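Side-chain contacts in berberine bridge enzyme-like protein (Arabidopsis thaliana, PDB 5D79), which is an FAD-dependent oxidoreductase of the berberine bridge enzyme-like family, secreted to the plant cell wall and involved in adaptation to salt stress: residues P84-A87 and S88-Q91; R509-T512 and R513-T517. All coordinates share one frame; numbering follows the deposited sequence.

How the contacts relate
Contact 1 marks the start of helix 87-100, just after strand 80-82; contact 2 marks the end of helix 504-514, near the C-terminus. Along the chain they come in series, and in space their centres lie 23 Å apart, with about 13 Å between nearest atoms. Contact 1 belongs to the FAD-binding PCMH-type region, contact 2 to the berberine and berberine-like region. Both lean on the same part of the chain: A87 and V90 on L240 of strand 238-248, K511 on S235 and F236 just before it, with Q91 at G212 and D515 at A210. Each places a lysine-aspartate salt bridge at one end of a helix, at the periphery of the flavoprotein.

Contact 1. Residues P84-A87 and S88-Q91; sequences PVKA and SDVQ
D89 N donates to K86 O (3.1 Å) and Q91 N to A87 O (3.3 Å), so the backbone turns from the loop after strand 80-82 into the first turn of helix 87-100. This is a strand-to-helix junction within the FAD-binding PCMH-type region, a helix N-terminus whose first turn carries D89, which folds its carboxylate back over the incoming loop. With CG anti to the carbonyl carbon (chi1 -64°), D89 sends OD2 to the amide of V85; V85 N reaches OD2 at 3.2 Å along a nearly straight bond (173°), arriving from above the carboxylate plane. The other oxygen takes the ammonium of K86: NZ sits 3.0 Å from D89 OD1, on its syn lone pair. The K86 chain crosses that of D89 at about a right angle and bends at its last torsion (-67°), which turns NZ back to the acid; NZ also binds T43 O. S88 OG adds a weak bond to D89 OD1, so the buried carboxylate is gripped on both oxygens, which should restrict its rotation. V90 and A87 turn to strand 238-248, where both meet L240. Q91 points its amide nitrogen to G212 O. P84 CB lies 3.7 Å from D89 CB and 3.9 Å from V90 CG2.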
ATOM      1  N   PRO A  84       3.139 -14.467  17.069  1.00 35.41           N
ATOM      2  CA  PRO A  84       3.740 -13.929  18.297  1.00 34.50           C
ATOM      3  C   PRO A  84       2.760 -13.086  19.119  1.00 37.90           C
ATOM      4  O   PRO A  84       1.857 -12.479  18.545  1.00 39.14           O
ATOM      5  CB  PRO A  84       4.891 -13.065  17.771  1.00 30.97           C
ATOM      6  CG  PRO A  84       4.495 -12.733  16.347  1.00 30.20           C
ATOM      7  CD  PRO A  84       3.805 -13.951  15.859  1.00 30.17           C
ATOM      8  N   VAL A  85       2.934 -13.056  20.439  1.00 37.58           N
ATOM      9  CA  VAL A  85       2.077 -12.245  21.302  1.00 38.17           C
ATOM     10  C   VAL A  85       2.882 -11.221  22.103  1.00 43.16           C
ATOM     11  O   VAL A  85       2.320 -10.285  22.674  1.00 50.74           O
ATOM     12  CB  VAL A  85       1.256 -13.118  22.274  1.00 37.09           C
ATOM     13  CG1 VAL A  85       0.310 -14.036  21.496  1.00 34.84           C
ATOM     14  CG2 VAL A  85       2.176 -13.916  23.194  1.00 38.67           C
ATOM     15  N   LYS A  86       4.197 -11.396  22.141  1.00 38.53           N
ATOM     16  CA  LYS A  86       5.077 -10.420  22.769  1.00 35.96           C
ATOM     17  C   LYS A  86       6.304 -10.265  21.893  1.00 35.53           C
ATOM     18  O   LYS A  86       6.594 -11.133  21.075  1.00 33.29           O
ATOM     19  CB  LYS A  86       5.457 -10.845  24.192  1.00 32.76           C
ATOM     20  CG  LYS A  86       6.002 -12.250  24.299  1.00 33.89           C
ATOM     21  CD  LYS A  86       6.042 -12.734  25.738  1.00 32.17           C
ATOM     22  CE  LYS A  86       6.508 -14.190  25.833  1.00 42.27           C
ATOM     23  NZ  LYS A  86       5.549 -15.171  25.230  1.00 42.68           N
ATOM     24  N   ALA A  87       7.012  -9.151  22.049  1.00 37.52           N
ATOM     25  CA  ALA A  87       8.185  -8.876  21.224  1.00 35.49           C
ATOM     26  C   ALA A  87       9.197 -10.010  21.278  1.00 36.58           C
ATOM     27  O   ALA A  87       9.769 -10.376  20.255  1.00 36.49           O
ATOM     28  CB  ALA A  87       8.841  -7.580  21.650  1.00 31.45           C
ATOM     29  N   SER A  88       9.396 -10.570  22.470  1.00 38.49           N
ATOM     30  CA  SER A  88      10.415 -11.595  22.689  1.00 41.07           C
ATOM     31  C   SER A  88      10.233 -12.798  21.765  1.00 35.89           C
ATOM     32  O   SER A  88      11.211 -13.439  21.377  1.00 31.73           O
ATOM     33  CB  SER A  88      10.402 -12.061  24.148  1.00 44.76           C
ATOM     34  OG  SER A  88       9.298 -12.921  24.409  1.00 45.07           O
ATOM     35  N   ASP A  89       8.978 -13.096  21.428  1.00 35.50           N
ATOM     36  CA  ASP A  89       8.653 -14.185  20.507  1.00 36.98           C
ATOM     37  C   ASP A  89       9.269 -13.966  19.137  1.00 41.77           C
ATOM     38  O   ASP A  89       9.810 -14.901  18.539  1.00 46.26           O
ATOM     39  CB  ASP A  89       7.145 -14.334  20.347  1.00 33.21           C
ATOM     40  CG  ASP A  89       6.465 -14.734  21.625  1.00 39.90           C
ATOM     41  OD1 ASP A  89       7.152 -14.771  22.672  1.00 46.32           O
ATOM     42  OD2 ASP A  89       5.241 -15.003  21.581  1.00 36.20           O
ATOM     43  N   VAL A  90       9.152 -12.733  18.638  1.00 36.88           N
ATOM     44  CA  VAL A  90       9.679 -12.365  17.329  1.00 32.53           C
ATOM     45  C   VAL A  90      11.172 -12.581  17.306  1.00 35.51           C
ATOM     46  O   VAL A  90      11.705 -13.175  16.371  1.00 39.70           O
ATOM     47  CB  VAL A  90       9.380 -10.897  16.968  1.00 27.69           C
ATOM     48  CG1 VAL A  90      10.104 -10.514  15.691  1.00 25.47           C
ATOM     49  CG2 VAL A  90       7.886 -10.688  16.822  1.00 28.05           C
ATOM     50  N   GLN A  91      11.829 -12.095  18.355  1.00 33.29           N
ATOM     51  CA  GLN A  91      13.266 -12.246  18.525  1.00 34.47           C
ATOM     52  C   GLN A  91      13.681 -13.696  18.396  1.00 35.67           C
ATOM     53  O   GLN A  91      14.621 -14.028  17.674  1.00 37.37           O
ATOM     54  CB  GLN A  91      13.695 -11.710  19.887  1.00 35.39           C
ATOM     55  CG  GLN A  91      13.309 -10.275  20.138  1.00 35.99           C
ATOM     56  CD  GLN A  91      13.828  -9.781  21.468  1.00 43.16           C
ATOM     57  OE1 GLN A  91      13.100  -9.772  22.464  1.00 46.15           O
ATOM     58  NE2 GLN A  91      15.095  -9.363  21.495  1.00 43.97           N
TER

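Contact 2. Residues R509-T512 and R513-T517; sequences RVKT and RVDPT
K511 and D515, one helical turn apart, run side by side in the same direction and meet through K511 NZ and D515 OD2, 2.5 Å apart, a salt bridge modelled unusually short, its exact length doubtful. They lie at the C-terminal end of helix 504-514, whose last turn is held by V514 N to V510 O at 3.0 Å and 173°, and by D515 N to K511 O at 3.0 Å and a more bent 140°. D515 is the first residue to leave helical geometry, and P516 follows it into the loop.

The tight side is the buried one. The K511 chain starts anti to its own backbone nitrogen and bends at chi2 (68°), bringing NZ round to the acid; there NZ also meets D518 OD1 and the carbonyls of F520 and S235. D515 is held by backbone as well, OD1 receiving F519 N and OD2 receiving F520 N. Beside this cluster V510 CG1 rests on V514 CG1 at 3.9 Å, and both valines pack on helix 222-227, through A227 and Y224 respectively.

The outer side is looser. R509 and R513 are exposed, their long chains leading away from the turn: R509 pairs with E505, and R513 makes a weak bond to M220 O. P516 merely lays CB 3.5 Å from T512 O, while T512 OG1 turns to V508 O and V529 N.

A methionine in place of K511 would probably leave the carboxylates of D515 and D518 without their shared cation and take one donor from the F520 and S235 carbonyls. The chemistry implies one ammonium shared by two acids, with backbone amides supporting D515, probably favouring the ionised form of K511 and D515 and tying the helix end to the chain that follows it.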
ATOM      1  N   ARG A 509      23.193   0.502   0.656  1.00 20.31           N
ATOM      2  CA  ARG A 509      24.193   0.772   1.682  1.00 22.15           C
ATOM      3  C   ARG A 509      23.616   0.453   3.065  1.00 23.61           C
ATOM      4  O   ARG A 509      24.228  -0.279   3.853  1.00 22.45           O
ATOM      5  CB  ARG A 509      24.675   2.226   1.621  1.00 22.14           C
ATOM      6  CG  ARG A 509      25.323   2.638   0.295  1.00 20.80           C
ATOM      7  CD  ARG A 509      26.374   1.646  -0.193  1.00 21.69           C
ATOM      8  NE  ARG A 509      27.229   2.218  -1.241  1.00 27.23           N
ATOM      9  CZ  ARG A 509      26.998   2.119  -2.546  1.00 30.49           C
ATOM     10  NH1 ARG A 509      25.929   1.465  -2.989  1.00 33.53           N
ATOM     11  NH2 ARG A 509      27.835   2.674  -3.410  1.00 19.29           N
ATOM     12  N   VAL A 510      22.431   0.983   3.348  1.00 21.54           N
ATOM     13  CA  VAL A 510      21.782   0.720   4.631  1.00 23.10           C
ATOM     14  C   VAL A 510      21.565  -0.786   4.794  1.00 19.84           C
ATOM     15  O   VAL A 510      21.885  -1.356   5.838  1.00 21.22           O
ATOM     16  CB  VAL A 510      20.439   1.483   4.771  1.00 17.13           C
ATOM     17  CG1 VAL A 510      19.762   1.123   6.079  1.00 17.40           C
ATOM     18  CG2 VAL A 510      20.661   2.985   4.697  1.00 16.91           C
ATOM     19  N   LYS A 511      21.068  -1.429   3.738  1.00 18.81           N
ATOM     20  CA  LYS A 511      20.864  -2.880   3.734  1.00 21.05           C
ATOM     21  C   LYS A 511      22.142  -3.647   4.085  1.00 24.82           C
ATOM     22  O   LYS A 511      22.109  -4.628   4.828  1.00 24.79           O
ATOM     23  CB  LYS A 511      20.343  -3.332   2.367  1.00 18.94           C
ATOM     24  CG  LYS A 511      20.357  -4.832   2.129  1.00 20.50           C
ATOM     25  CD  LYS A 511      19.363  -5.584   2.997  1.00 22.78           C
ATOM     26  CE  LYS A 511      19.283  -7.042   2.546  1.00 24.88           C
ATOM     27  NZ  LYS A 511      18.462  -7.933   3.413  1.00 22.06           N
ATOM     28  N   THR A 512      23.271  -3.186   3.567  1.00 24.50           N
ATOM     29  CA  THR A 512      24.527  -3.885   3.785  1.00 24.84           C
ATOM     30  C   THR A 512      25.005  -3.747   5.229  1.00 23.33           C
ATOM     31  O   THR A 512      25.582  -4.679   5.785  1.00 24.28           O
ATOM     32  CB  THR A 512      25.603  -3.393   2.806  1.00 23.82           C
ATOM     33  OG1 THR A 512      25.125  -3.593   1.469  1.00 25.29           O
ATOM     34  CG2 THR A 512      26.917  -4.169   2.985  1.00 23.20           C
ATOM     35  N   ARG A 513      24.733  -2.615   5.862  1.00 23.91           N
ATOM     36  CA  ARG A 513      25.141  -2.452   7.257  1.00 29.91           C
ATOM     37  C   ARG A 513      24.235  -3.231   8.197  1.00 29.36           C
ATOM     38  O   ARG A 513      24.711  -4.015   9.011  1.00 30.52           O
ATOM     39  CB  ARG A 513      25.152  -0.974   7.668  1.00 33.56           C
ATOM     40  CG  ARG A 513      25.678  -0.730   9.078  1.00 37.40           C
ATOM     41  CD  ARG A 513      25.633   0.744   9.454  1.00 43.39           C
ATOM     42  NE  ARG A 513      24.269   1.254   9.588  1.00 48.42           N
ATOM     43  CZ  ARG A 513      23.603   1.315  10.739  1.00 51.10           C
ATOM     44  NH1 ARG A 513      24.184   0.891  11.866  1.00 52.74           N
ATOM     45  NH2 ARG A 513      22.355   1.795  10.765  1.00 44.25           N
ATOM     46  N   VAL A 514      22.928  -3.026   8.062  1.00 26.69           N
ATOM     47  CA  VAL A 514      21.960  -3.515   9.045  1.00 29.10           C
ATOM     48  C   VAL A 514      21.651  -5.011   8.890  1.00 28.79           C
ATOM     49  O   VAL A 514      21.248  -5.670   9.855  1.00 27.26           O
ATOM     50  CB  VAL A 514      20.619  -2.685   8.988  1.00 25.33           C
ATOM     51  CG1 VAL A 514      20.914  -1.201   8.948  1.00 26.34           C
ATOM     52  CG2 VAL A 514      19.733  -3.081   7.804  1.00 20.83           C
ATOM     53  N   ASP A 515      21.857  -5.541   7.685  1.00 27.13           N
ATOM     54  CA  ASP A 515      21.538  -6.933   7.370  1.00 25.58           C
ATOM     55  C   ASP A 515      22.593  -7.541   6.449  1.00 22.51           C
ATOM     56  O   ASP A 515      22.301  -7.850   5.296  1.00 23.67           O
ATOM     57  CB  ASP A 515      20.145  -7.017   6.721  1.00 24.51           C
ATOM     58  CG  ASP A 515      19.671  -8.448   6.517  1.00 24.84           C
ATOM     59  OD1 ASP A 515      20.276  -9.378   7.100  1.00 27.69           O
ATOM     60  OD2 ASP A 515      18.684  -8.642   5.780  1.00 22.15           O
ATOM     61  N   PRO A 516      23.830  -7.716   6.958  1.00 26.69           N
ATOM     62  CA  PRO A 516      24.970  -8.198   6.157  1.00 29.09           C
ATOM     63  C   PRO A 516      24.933  -9.700   5.822  1.00 28.77           C
ATOM     64  O   PRO A 516      25.675 -10.170   4.954  1.00 28.62           O
ATOM     65  CB  PRO A 516      26.170  -7.875   7.048  1.00 28.91           C
ATOM     66  CG  PRO A 516      25.631  -7.940   8.422  1.00 28.07           C
ATOM     67  CD  PRO A 516      24.223  -7.430   8.350  1.00 26.07           C
ATOM     68  N   THR A 517      24.079 -10.445   6.511  1.00 28.18           N
ATOM     69  CA  THR A 517      23.888 -11.846   6.184  1.00 30.32           C
ATOM     70  C   THR A 517      22.834 -11.989   5.102  1.00 29.44           C
ATOM     71  O   THR A 517      22.670 -13.070   4.535  1.00 34.85           O
ATOM     72  CB  THR A 517      23.478 -12.667   7.415  1.00 28.77           C
ATOM     73  OG1 THR A 517      22.452 -11.974   8.137  1.00 29.55           O
ATOM     74  CG2 THR A 517      24.669 -12.848   8.313  1.00 35.16           C
TER